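PDB 6LSV: probable 2-oxoglutarate-dependent dioxygenase At5g05600 from Arabidopsis thaliana, which oxidises the stress hormone jasmonate to 12-hydroxyjasmonate with iron(II), 2-oxoglutarate and O2, releasing succinate and CO2. Local coordinates for residues P226-G231 and I267-Q272; M233-P238 and H261-N266; Y279-H284 and Q342-V347. All blocks are in the same frame, centred on the assembly; numbering follows the deposited sequence.

Interaction 1 of 3, residues P226-G231 and I267-Q272; sequences PHSDPG and IGDQIQ. With FE (Fe (III) ion), chain E; JAA ({(1R,2R)-3-oxo-2-[(2Z)-pent-2-en-1-yl]cyclopentyl}acetic acid), chain D.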
loop_
_atom_site.group_PDB
_atom_site.type_symbol
_atom_site.label_atom_id
_atom_site.label_comp_id
_atom_site.label_asym_id
_atom_site.label_seq_id
_atom_site.Cartn_x
_atom_site.Cartn_y
_atom_site.Cartn_z
ATOM N N PRO A 226 2.316 3.462 11.287
ATOM C CA PRO A 226 3.489 2.975 10.549
ATOM C C PRO A 226 3.363 1.515 10.144
ATOM O O PRO A 226 2.807 0.689 10.872
ATOM C CB PRO A 226 4.639 3.171 11.543
ATOM C CG PRO A 226 4.200 4.294 12.393
ATOM C CD PRO A 226 2.713 4.134 12.541
ATOM N N HIS A 227 3.901 1.207 8.965
ATOM C CA HIS A 227 3.932 -0.149 8.436
ATOM C C HIS A 227 4.728 -0.151 7.139
ATOM O O HIS A 227 4.885 0.882 6.482
ATOM C CB HIS A 227 2.528 -0.693 8.165
ATOM C CG HIS A 227 1.876 -0.082 6.966
ATOM N ND1 HIS A 227 1.523 1.250 6.911
ATOM C CD2 HIS A 227 1.528 -0.613 5.771
ATOM C CE1 HIS A 227 0.979 1.511 5.737
ATOM N NE2 HIS A 227 0.972 0.399 5.025
ATOM N N SER A 228 5.227 -1.328 6.783
ATOM C CA SER A 228 5.633 -1.621 5.420
ATOM C C SER A 228 4.586 -2.534 4.795
ATOM O O SER A 228 3.906 -3.295 5.494
ATOM C CB SER A 228 7.017 -2.277 5.366
ATOM O OG SER A 228 7.071 -3.451 6.154
ATOM N N ASP A 229 4.442 -2.441 3.481
ATOM C CA ASP A 229 3.444 -3.248 2.792
ATOM C C ASP A 229 3.875 -4.710 2.780
ATOM O O ASP A 229 5.029 -5.008 2.451
ATOM C CB ASP A 229 3.237 -2.740 1.371
ATOM C CG ASP A 229 2.622 -1.360 1.343
ATOM O OD1 ASP A 229 1.801 -1.065 2.235
ATOM O OD2 ASP A 229 2.968 -0.565 0.444
ATOM N N PRO A 230 2.988 -5.643 3.135
ATOM C CA PRO A 230 3.410 -7.051 3.233
ATOM C C PRO A 230 3.749 -7.688 1.897
ATOM O O PRO A 230 4.561 -8.622 1.865
ATOM C CB PRO A 230 2.197 -7.733 3.882
ATOM C CG PRO A 230 1.041 -6.846 3.562
ATOM C CD PRO A 230 1.580 -5.448 3.520
ATOM N N GLY A 231 3.158 -7.224 0.801
ATOM C CA GLY A 231 3.279 -7.892 -0.477
ATOM C C GLY A 231 4.565 -7.570 -1.209
ATOM O O GLY A 231 5.576 -7.179 -0.618
ATOM N N ILE A 267 8.736 -0.606 -2.480
ATOM C CA ILE A 267 9.213 -1.964 -2.259
ATOM C C ILE A 267 8.424 -2.571 -1.107
ATOM O O ILE A 267 8.304 -1.970 -0.033
ATOM C CB ILE A 267 10.722 -1.969 -1.964
ATOM C CG1 ILE A 267 11.513 -1.388 -3.144
ATOM C CG2 ILE A 267 11.197 -3.377 -1.619
ATOM C CD1 ILE A 267 11.534 -2.272 -4.373
ATOM N N GLY A 268 7.861 -3.755 -1.331
ATOM C CA GLY A 268 7.125 -4.432 -0.286
ATOM C C GLY A 268 7.978 -5.431 0.483
ATOM O O GLY A 268 9.139 -5.682 0.151
ATOM N N ASP A 269 7.367 -6.000 1.527
ATOM C CA ASP A 269 8.069 -6.957 2.376
ATOM C C ASP A 269 8.545 -8.166 1.579
ATOM O O ASP A 269 9.630 -8.703 1.839
ATOM C CB ASP A 269 7.162 -7.403 3.525
ATOM C CG ASP A 269 7.215 -6.460 4.714
ATOM O OD1 ASP A 269 8.012 -5.496 4.683
ATOM O OD2 ASP A 269 6.460 -6.690 5.685
ATOM N N GLN A 270 7.749 -8.609 0.602
ATOM C CA GLN A 270 8.104 -9.806 -0.151
ATOM C C GLN A 270 9.355 -9.594 -0.995
ATOM O O GLN A 270 10.159 -10.521 -1.152
ATOM C CB GLN A 270 6.931 -10.239 -1.029
ATOM C CG GLN A 270 5.711 -10.685 -0.239
ATOM C CD GLN A 270 6.062 -11.663 0.867
ATOM O OE1 GLN A 270 6.665 -12.707 0.619
ATOM N NE2 GLN A 270 5.693 -11.325 2.098
ATOM N N ILE A 271 9.547 -8.391 -1.539
ATOM C CA ILE A 271 10.738 -8.149 -2.345
ATOM C C ILE A 271 11.966 -7.979 -1.458
ATOM O O ILE A 271 13.063 -8.412 -1.831
ATOM C CB ILE A 271 10.517 -6.941 -3.271
ATOM C CG1 ILE A 271 9.512 -7.306 -4.365
ATOM C CG2 ILE A 271 11.829 -6.477 -3.893
ATOM C CD1 ILE A 271 9.382 -6.272 -5.460
ATOM N N GLN A 272 11.813 -7.382 -0.272
ATOM C CA GLN A 272 12.931 -7.335 0.666
ATOM C C GLN A 272 13.440 -8.738 0.971
ATOM O O GLN A 272 14.654 -8.967 1.044
ATOM C CB GLN A 272 12.524 -6.619 1.957
ATOM C CG GLN A 272 13.543 -6.779 3.095
ATOM C CD GLN A 272 13.379 -5.765 4.221
ATOM O OE1 GLN A 272 12.870 -4.663 4.020
ATOM N NE2 GLN A 272 13.827 -6.135 5.412
HETATM FE FE FE E . 0.759 1.095 2.737
HETATM O O01 JAA D . -6.195 -3.709 3.792
HETATM O O02 JAA D . -2.937 -8.474 1.116
HETATM O O03 JAA D . -3.529 -9.503 2.938
HETATM C C04 JAA D . -4.307 -6.347 2.850
HETATM C C05 JAA D . -4.373 -4.991 3.745
HETATM C C06 JAA D . -5.575 -7.132 3.277
HETATM C C07 JAA D . -6.392 -6.223 3.922
HETATM C C08 JAA D . -5.653 -4.763 3.809
HETATM C C09 JAA D . -3.617 -3.783 3.037
HETATM C C10 JAA D . -3.134 -7.117 3.119
HETATM C C11 JAA D . -2.138 -3.786 3.426
HETATM C C12 JAA D . -3.203 -8.438 2.347
HETATM C C13 JAA D . -1.526 -2.694 3.841
HETATM C C14 JAA D . -2.268 -1.365 3.961
HETATM C C15 JAA D . -2.055 -0.785 5.359
HETATM O O HOH W 1 6.546 -0.981 1.536
#
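The carbonyls of Asp229, Pro230 and Gly231 all accept hydrogen bonds from the start of helix 269-274, two from backbone N-H groups and one from a side chain. Asp229 O receives Asp269 N at 2.7 Å, with a C=O...N angle of 171°, so the amide approaches the oxygen almost head-on. Gly231 O accepts Gln270 N at 2.9 Å, but here the donor stands 48° above the carbonyl plane, away from either lone pair. Gly268, the N-cap residue, adds a CA-H...O contact, its CA 3.2 Å from Gly231 O. A loop thus occupies first-turn N-H groups, which have no acceptor earlier in their own helix.

Side chains supply the remaining direct bonds. The amide of Gln270 is folded back by its bend at chi2 (-48°), which brings NE2 to Pro230 O at 2.9 Å; the acceptor lies close to the amide plane. Ser228 OG donates to Asp269 OD1 at 2.7 Å, on the syn side of the carboxylate but somewhat out of its plane. That buried carboxylate has further donors in Ser281 OG, also on OD1, and Tyr332 OH on OD2, a set of bonds likely to favour its charged form.

One water bridges the segments, accepting from Asp229 N and donating to Ile267 O.

The metal bonds come from 226-231 alone: His227 NE2 at 2.4 Å and Asp229 OD1 at 2.5 Å from the iron, with His284 as third protein ligand. Asp229 OD2 is held by Thr234 OG1. Jasmonate brings its pentenyl end to the iron, C15 lying 3.3 Å from His227 NE2 in an oblique approach to the ring. His227 and Asp229 form the HxD part of the facial triad of two histidines and one carboxylate, the iron site characteristic of 2-oxoglutarate-dependent dioxygenases.

Interaction 2 of 3, residues M233-P238 and H261-N266; sequences MTILLP and HAFIVN. With AKG (2-oxoglutaric acid), chain C.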
loop_
_atom_site.group_PDB
_atom_site.type_symbol
_atom_site.label_atom_id
_atom_site.label_comp_id
_atom_site.label_asym_id
_atom_site.label_seq_id
_atom_site.Cartn_x
_atom_site.Cartn_y
_atom_site.Cartn_z
ATOM N N MET A 233 5.288 -5.388 -4.376
ATOM C CA MET A 233 5.486 -3.956 -4.527
ATOM C C MET A 233 4.133 -3.264 -4.528
ATOM O O MET A 233 3.110 -3.858 -4.886
ATOM C CB MET A 233 6.251 -3.597 -5.810
ATOM C CG MET A 233 5.763 -4.295 -7.064
ATOM S SD MET A 233 6.537 -3.630 -8.555
ATOM C CE MET A 233 5.708 -2.049 -8.689
ATOM N N THR A 234 4.136 -2.002 -4.114
ATOM C CA THR A 234 2.944 -1.169 -4.119
ATOM C C THR A 234 3.127 -0.036 -5.117
ATOM O O THR A 234 4.167 0.631 -5.125
ATOM C CB THR A 234 2.656 -0.597 -2.728
ATOM O OG1 THR A 234 2.613 -1.660 -1.768
ATOM C CG2 THR A 234 1.323 0.144 -2.718
ATOM N N ILE A 235 2.126 0.165 -5.965
ATOM C CA ILE A 235 2.047 1.345 -6.814
ATOM C C ILE A 235 1.025 2.270 -6.170
ATOM O O ILE A 235 -0.172 1.961 -6.133
ATOM C CB ILE A 235 1.681 0.988 -8.262
ATOM C CG1 ILE A 235 2.773 0.111 -8.879
ATOM C CG2 ILE A 235 1.513 2.246 -9.103
ATOM C CD1 ILE A 235 2.456 -0.375 -10.271
ATOM N N LEU A 236 1.499 3.393 -5.640
ATOM C CA LEU A 236 0.696 4.295 -4.826
ATOM C C LEU A 236 0.373 5.554 -5.618
ATOM O O LEU A 236 1.277 6.207 -6.153
ATOM C CB LEU A 236 1.442 4.654 -3.536
ATOM C CG LEU A 236 0.846 5.631 -2.520
ATOM C CD1 LEU A 236 -0.520 5.168 -2.039
ATOM C CD2 LEU A 236 1.798 5.792 -1.341
ATOM N N LEU A 237 -0.917 5.886 -5.699
ATOM C CA LEU A 237 -1.362 7.155 -6.267
ATOM C C LEU A 237 -1.814 8.038 -5.113
ATOM O O LEU A 237 -2.977 7.975 -4.693
ATOM C CB LEU A 237 -2.492 6.959 -7.279
ATOM C CG LEU A 237 -2.980 8.245 -7.952
ATOM C CD1 LEU A 237 -1.801 9.067 -8.455
ATOM C CD2 LEU A 237 -3.945 7.940 -9.090
ATOM N N PRO A 238 -0.935 8.857 -4.551
ATOM C CA PRO A 238 -1.327 9.689 -3.414
ATOM C C PRO A 238 -2.196 10.854 -3.860
ATOM O O PRO A 238 -2.236 11.224 -5.033
ATOM C CB PRO A 238 0.012 10.179 -2.851
ATOM C CG PRO A 238 0.943 10.150 -4.013
ATOM C CD PRO A 238 0.474 9.057 -4.938
ATOM N N HIS A 261 0.591 13.403 -11.607
ATOM C CA HIS A 261 0.414 12.241 -12.483
ATOM C C HIS A 261 1.620 11.315 -12.478
ATOM O O HIS A 261 1.844 10.567 -13.435
ATOM C CB HIS A 261 0.071 12.672 -13.906
ATOM C CG HIS A 261 -1.163 13.509 -13.983
ATOM N ND1 HIS A 261 -1.130 14.863 -14.235
ATOM C CD2 HIS A 261 -2.466 13.191 -13.800
ATOM C CE1 HIS A 261 -2.362 15.339 -14.226
ATOM N NE2 HIS A 261 -3.192 14.344 -13.965
ATOM N N ALA A 262 2.394 11.359 -11.406
ATOM C CA ALA A 262 3.398 10.354 -11.115
ATOM C C ALA A 262 2.830 9.335 -10.130
ATOM O O ALA A 262 1.859 9.598 -9.415
ATOM C CB ALA A 262 4.662 10.998 -10.540
ATOM N N PHE A 263 3.440 8.156 -10.119
ATOM C CA PHE A 263 3.195 7.157 -9.093
ATOM C C PHE A 263 4.385 7.105 -8.148
ATOM O O PHE A 263 5.491 7.544 -8.478
ATOM C CB PHE A 263 2.974 5.766 -9.694
ATOM C CG PHE A 263 1.687 5.620 -10.445
ATOM C CD1 PHE A 263 0.475 5.595 -9.773
ATOM C CD2 PHE A 263 1.692 5.474 -11.823
ATOM C CE1 PHE A 263 -0.708 5.444 -10.461
ATOM C CE2 PHE A 263 0.510 5.324 -12.521
ATOM C CZ PHE A 263 -0.693 5.304 -11.838
ATOM N N ILE A 264 4.151 6.562 -6.962
ATOM C CA ILE A 264 5.221 6.189 -6.050
ATOM C C ILE A 264 5.264 4.672 -6.005
ATOM O O ILE A 264 4.236 4.021 -5.774
ATOM C CB ILE A 264 5.025 6.795 -4.650
ATOM C CG1 ILE A 264 5.287 8.302 -4.693
ATOM C CG2 ILE A 264 5.956 6.126 -3.649
ATOM C CD1 ILE A 264 4.704 9.067 -3.527
ATOM N N VAL A 265 6.436 4.110 -6.274
ATOM C CA VAL A 265 6.642 2.669 -6.272
ATOM C C VAL A 265 7.246 2.297 -4.928
ATOM O O VAL A 265 8.337 2.764 -4.580
ATOM C CB VAL A 265 7.541 2.230 -7.438
ATOM C CG1 VAL A 265 7.647 0.717 -7.503
ATOM C CG2 VAL A 265 7.011 2.783 -8.751
ATOM N N ASN A 266 6.535 1.477 -4.163
ATOM C CA ASN A 266 6.993 1.037 -2.853
ATOM C C ASN A 266 7.510 -0.389 -2.952
ATOM O O ASN A 266 6.811 -1.273 -3.457
ATOM C CB ASN A 266 5.868 1.103 -1.818
ATOM C CG ASN A 266 5.573 2.517 -1.358
ATOM O OD1 ASN A 266 6.360 3.436 -1.588
ATOM N ND2 ASN A 266 4.437 2.697 -0.693
HETATM C C1 AKG C . -1.216 2.571 1.856
HETATM O O1 AKG C . -0.381 1.848 1.257
HETATM O O2 AKG C . -2.342 2.090 2.161
HETATM C C2 AKG C . -0.839 4.010 2.225
HETATM O O5 AKG C . 0.071 4.188 2.964
HETATM C C3 AKG C . -1.600 5.223 1.670
HETATM C C4 AKG C . -0.610 6.363 1.414
HETATM C C5 AKG C . -1.336 7.704 1.289
HETATM O O3 AKG C . -0.862 8.631 0.581
HETATM O O4 AKG C . -2.417 7.880 1.905
#
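Ala262 meets Leu237 as 261-266 comes alongside 233-238: its carbonyl O lies 3.8 Å from Leu237 CD1. At Phe263 the ring receives Ile235 CG2 over one face, 3.9 Å from the centroid and 28° off the normal, a CH-pi contact. Leu237 CB and Leu236 O lie instead at the ring's edge. Tyr168 of helix 161-186 also packs on Phe263.

Ile264 starts the backbone pairing. Its N donates to Leu236 O at 3.0 Å and its O accepts from Leu236 N, both bonds lying in the carbonyl planes. The short strand axes run at 161°, making this an antiparallel ladder within the major sheet of the double-stranded beta-helix, the jelly-roll core of the family. Ile264 CD1 reaches Pro238 CG at 3.9 Å. Leu236, on the same face, touches C4 of 2-oxoglutarate with CD1 and CD2, each at 3.7 Å.

Val265, in a non-hydrogen-bonded pair with Ile235, turns to the other face, where its CG1 meets Met233 CE at 3.6 Å; a bend at the last torsion of Met233 returns that methyl to the valine. Asn266 closes the ladder: its N reaches Thr234 O at 2.7 Å in a nearly straight bond (178°), and its O accepts Thr234 N. Asn266 CB packs on Thr234 CB, and the OG1 carried by that CB bonds to OD2 of the iron ligand Asp229.

Interaction 3 of 3, residues Y279-H284 and Q342-V347; sequences YKSVEH and QGKSHV. With AKG (2-oxoglutaric acid), chain C.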
loop_
_atom_site.group_PDB
_atom_site.type_symbol
_atom_site.label_atom_id
_atom_site.label_comp_id
_atom_site.label_asym_id
_atom_site.label_seq_id
_atom_site.Cartn_x
_atom_site.Cartn_y
_atom_site.Cartn_z
ATOM N N TYR A 279 17.223 -5.006 -1.359
ATOM C CA TYR A 279 16.169 -4.006 -1.406
ATOM C C TYR A 279 15.472 -3.965 -0.053
ATOM O O TYR A 279 15.238 -5.005 0.569
ATOM C CB TYR A 279 15.154 -4.326 -2.504
ATOM C CG TYR A 279 15.705 -4.264 -3.911
ATOM C CD1 TYR A 279 16.831 -3.513 -4.209
ATOM C CD2 TYR A 279 15.090 -4.960 -4.943
ATOM C CE1 TYR A 279 17.330 -3.456 -5.496
ATOM C CE2 TYR A 279 15.581 -4.906 -6.232
ATOM C CZ TYR A 279 16.700 -4.154 -6.502
ATOM O OH TYR A 279 17.194 -4.105 -7.784
ATOM N N LYS A 280 15.152 -2.762 0.405
ATOM C CA LYS A 280 14.454 -2.572 1.667
ATOM C C LYS A 280 13.029 -2.121 1.400
ATOM O O LYS A 280 12.785 -1.318 0.496
ATOM C CB LYS A 280 15.172 -1.546 2.545
ATOM C CG LYS A 280 16.573 -1.970 2.952
ATOM C CD LYS A 280 16.544 -3.261 3.761
ATOM C CE LYS A 280 17.928 -3.610 4.274
ATOM N NZ LYS A 280 18.736 -2.388 4.540
ATOM N N SER A 281 12.085 -2.644 2.175
ATOM C CA SER A 281 10.710 -2.179 2.077
ATOM C C SER A 281 10.564 -0.871 2.847
ATOM O O SER A 281 11.006 -0.764 3.994
ATOM C CB SER A 281 9.737 -3.235 2.604
ATOM O OG SER A 281 9.953 -3.512 3.977
ATOM N N VAL A 282 9.962 0.130 2.204
ATOM C CA VAL A 282 9.785 1.430 2.841
ATOM C C VAL A 282 8.745 1.329 3.952
ATOM O O VAL A 282 7.744 0.608 3.837
ATOM C CB VAL A 282 9.386 2.492 1.801
ATOM C CG1 VAL A 282 8.076 2.112 1.108
ATOM C CG2 VAL A 282 9.274 3.863 2.454
ATOM N N GLU A 283 8.992 2.042 5.044
ATOM C CA GLU A 283 8.029 2.193 6.125
ATOM C C GLU A 283 7.342 3.546 5.979
ATOM O O GLU A 283 8.014 4.580 5.895
ATOM C CB GLU A 283 8.723 2.085 7.483
ATOM C CG GLU A 283 7.789 2.155 8.674
ATOM C CD GLU A 283 8.521 1.987 9.994
ATOM O OE1 GLU A 283 9.766 2.102 10.009
ATOM O OE2 GLU A 283 7.851 1.743 11.017
ATOM N N HIS A 284 6.013 3.540 5.937
ATOM C CA HIS A 284 5.278 4.776 5.729
ATOM C C HIS A 284 4.100 4.862 6.689
ATOM O O HIS A 284 3.705 3.883 7.330
ATOM C CB HIS A 284 4.799 4.918 4.277
ATOM C CG HIS A 284 4.336 3.636 3.662
ATOM N ND1 HIS A 284 5.209 2.661 3.226
ATOM C CD2 HIS A 284 3.092 3.171 3.402
ATOM C CE1 HIS A 284 4.520 1.649 2.729
ATOM N NE2 HIS A 284 3.234 1.932 2.824
ATOM N N GLN A 342 2.118 -2.658 12.278
ATOM C CA GLN A 342 3.117 -2.794 13.329
ATOM C C GLN A 342 4.493 -2.365 12.832
ATOM O O GLN A 342 5.511 -2.933 13.237
ATOM C CB GLN A 342 3.168 -4.229 13.858
ATOM C CG GLN A 342 1.894 -4.711 14.531
ATOM C CD GLN A 342 1.410 -3.789 15.639
ATOM O OE1 GLN A 342 2.190 -3.057 16.251
ATOM N NE2 GLN A 342 0.110 -3.826 15.904
ATOM N N GLY A 343 4.540 -1.365 11.956
ATOM C CA GLY A 343 5.818 -0.922 11.428
ATOM C C GLY A 343 6.460 -2.000 10.582
ATOM O O GLY A 343 5.790 -2.720 9.833
ATOM N N LYS A 344 7.782 -2.124 10.706
ATOM C CA LYS A 344 8.538 -3.170 10.032
ATOM C C LYS A 344 8.868 -4.334 10.960
ATOM O O LYS A 344 9.786 -5.110 10.669
ATOM C CB LYS A 344 9.820 -2.595 9.427
ATOM C CG LYS A 344 9.587 -1.516 8.379
ATOM C CD LYS A 344 10.779 -1.383 7.448
ATOM C CE LYS A 344 11.184 -2.731 6.869
ATOM N NZ LYS A 344 12.076 -2.595 5.684
ATOM N N SER A 345 8.142 -4.471 12.073
ATOM C CA SER A 345 8.413 -5.571 12.989
ATOM C C SER A 345 7.972 -6.911 12.421
ATOM O O SER A 345 8.475 -7.952 12.863
ATOM C CB SER A 345 7.735 -5.320 14.340
ATOM O OG SER A 345 6.325 -5.395 14.236
ATOM N N HIS A 346 7.052 -6.911 11.450
ATOM C CA HIS A 346 6.608 -8.166 10.852
ATOM C C HIS A 346 7.730 -8.826 10.054
ATOM O O HIS A 346 7.984 -10.027 10.200
ATOM C CB HIS A 346 5.381 -7.926 9.969
ATOM C CG HIS A 346 4.121 -7.662 10.735
ATOM N ND1 HIS A 346 3.169 -6.758 10.315
ATOM C CD2 HIS A 346 3.656 -8.187 11.894
ATOM C CE1 HIS A 346 2.174 -6.733 11.184
ATOM N NE2 HIS A 346 2.444 -7.593 12.151
ATOM N N VAL A 347 8.423 -8.055 9.210
ATOM C CA VAL A 347 9.495 -8.639 8.411
ATOM C C VAL A 347 10.769 -8.820 9.237
ATOM O O VAL A 347 11.545 -9.750 8.992
ATOM C CB VAL A 347 9.754 -7.795 7.146
ATOM C CG1 VAL A 347 10.212 -6.391 7.508
ATOM C CG2 VAL A 347 10.772 -8.478 6.235
HETATM C C1 AKG C . -1.216 2.571 1.856
HETATM O O1 AKG C . -0.381 1.848 1.257
HETATM O O2 AKG C . -2.342 2.090 2.161
HETATM C C2 AKG C . -0.839 4.010 2.225
HETATM O O5 AKG C . 0.071 4.188 2.964
HETATM C C3 AKG C . -1.600 5.223 1.670
HETATM C C4 AKG C . -0.610 6.363 1.414
HETATM C C5 AKG C . -1.336 7.704 1.289
HETATM O O3 AKG C . -0.862 8.631 0.581
HETATM O O4 AKG C . -2.417 7.880 1.905
#
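Lys344 NZ grips Ser281 at two points, donating to the backbone O at 2.7 Å and to the side-chain OG at 2.9 Å. The first bond lies in the carbonyl plane, on a lone pair of Ser281 O. The chi1 of Ser281 (62°) turns OG to the same ammonium that the carbonyl O meets. Gln272 OE1 adds a third acceptor for NZ, and the same oxygen takes the N-H of Ser281; Ser281 OG in turn bonds Asp269 OD1.

The lysine chain reaches this point by a bend at chi3 (52°), and its methylenes make the apolar part of the contact: Lys344 CG lies 3.8 Å from Glu283 CB, where the two long side chains pass at a slant. The extended Glu283 chain sets its carboxylate beside Lys344 CG, at the near end of the lysine; Glu283 OE1 stays 6.8 Å from Lys344 NZ and forms a salt bridge with Arg248. Glu283 OE2 comes to 3.4 Å from Gly343 CA. Gly343, with positive phi, is the second residue of a type II' turn from Gln342 to Ser345 that leads into helix 345-348, and Gln342 O accepts from both N and OG of Ser345.

Beyond Glu283 the chain delivers His284, an iron ligand whose CD2 lies 3.2 Å from O5 of 2-oxoglutarate. The three acceptors identified around the ammonium are neutral oxygens; the Asp269 carboxylate, one hydrogen bond further through Ser281 OG, may contribute to balancing its charge, and the network joins the C-terminal turn to the loop entering the iron site.

How the interactions relate
From the N-terminal side, 226-231 leaves the short strand 224-225, carries two iron ligands and leads into strand 233-237. That strand pairs with 263-267 in interaction 2, closing a loop that contains strands 245-248 and 253-255. Helix 269-274 follows directly and returns to 226-231, so interaction 1 encloses interaction 2, and the Asp229-Thr234 bond joins the two. The chain then brings 279-284 and the third iron ligand; interaction 3 closes a separate, later loop with the segment leading into helix 345-348. None cross. Gln272 of interaction 1 reaches into interaction 3, while Asn266 packs against Val282 and His284, connecting the major sheet with the segment that brings His284.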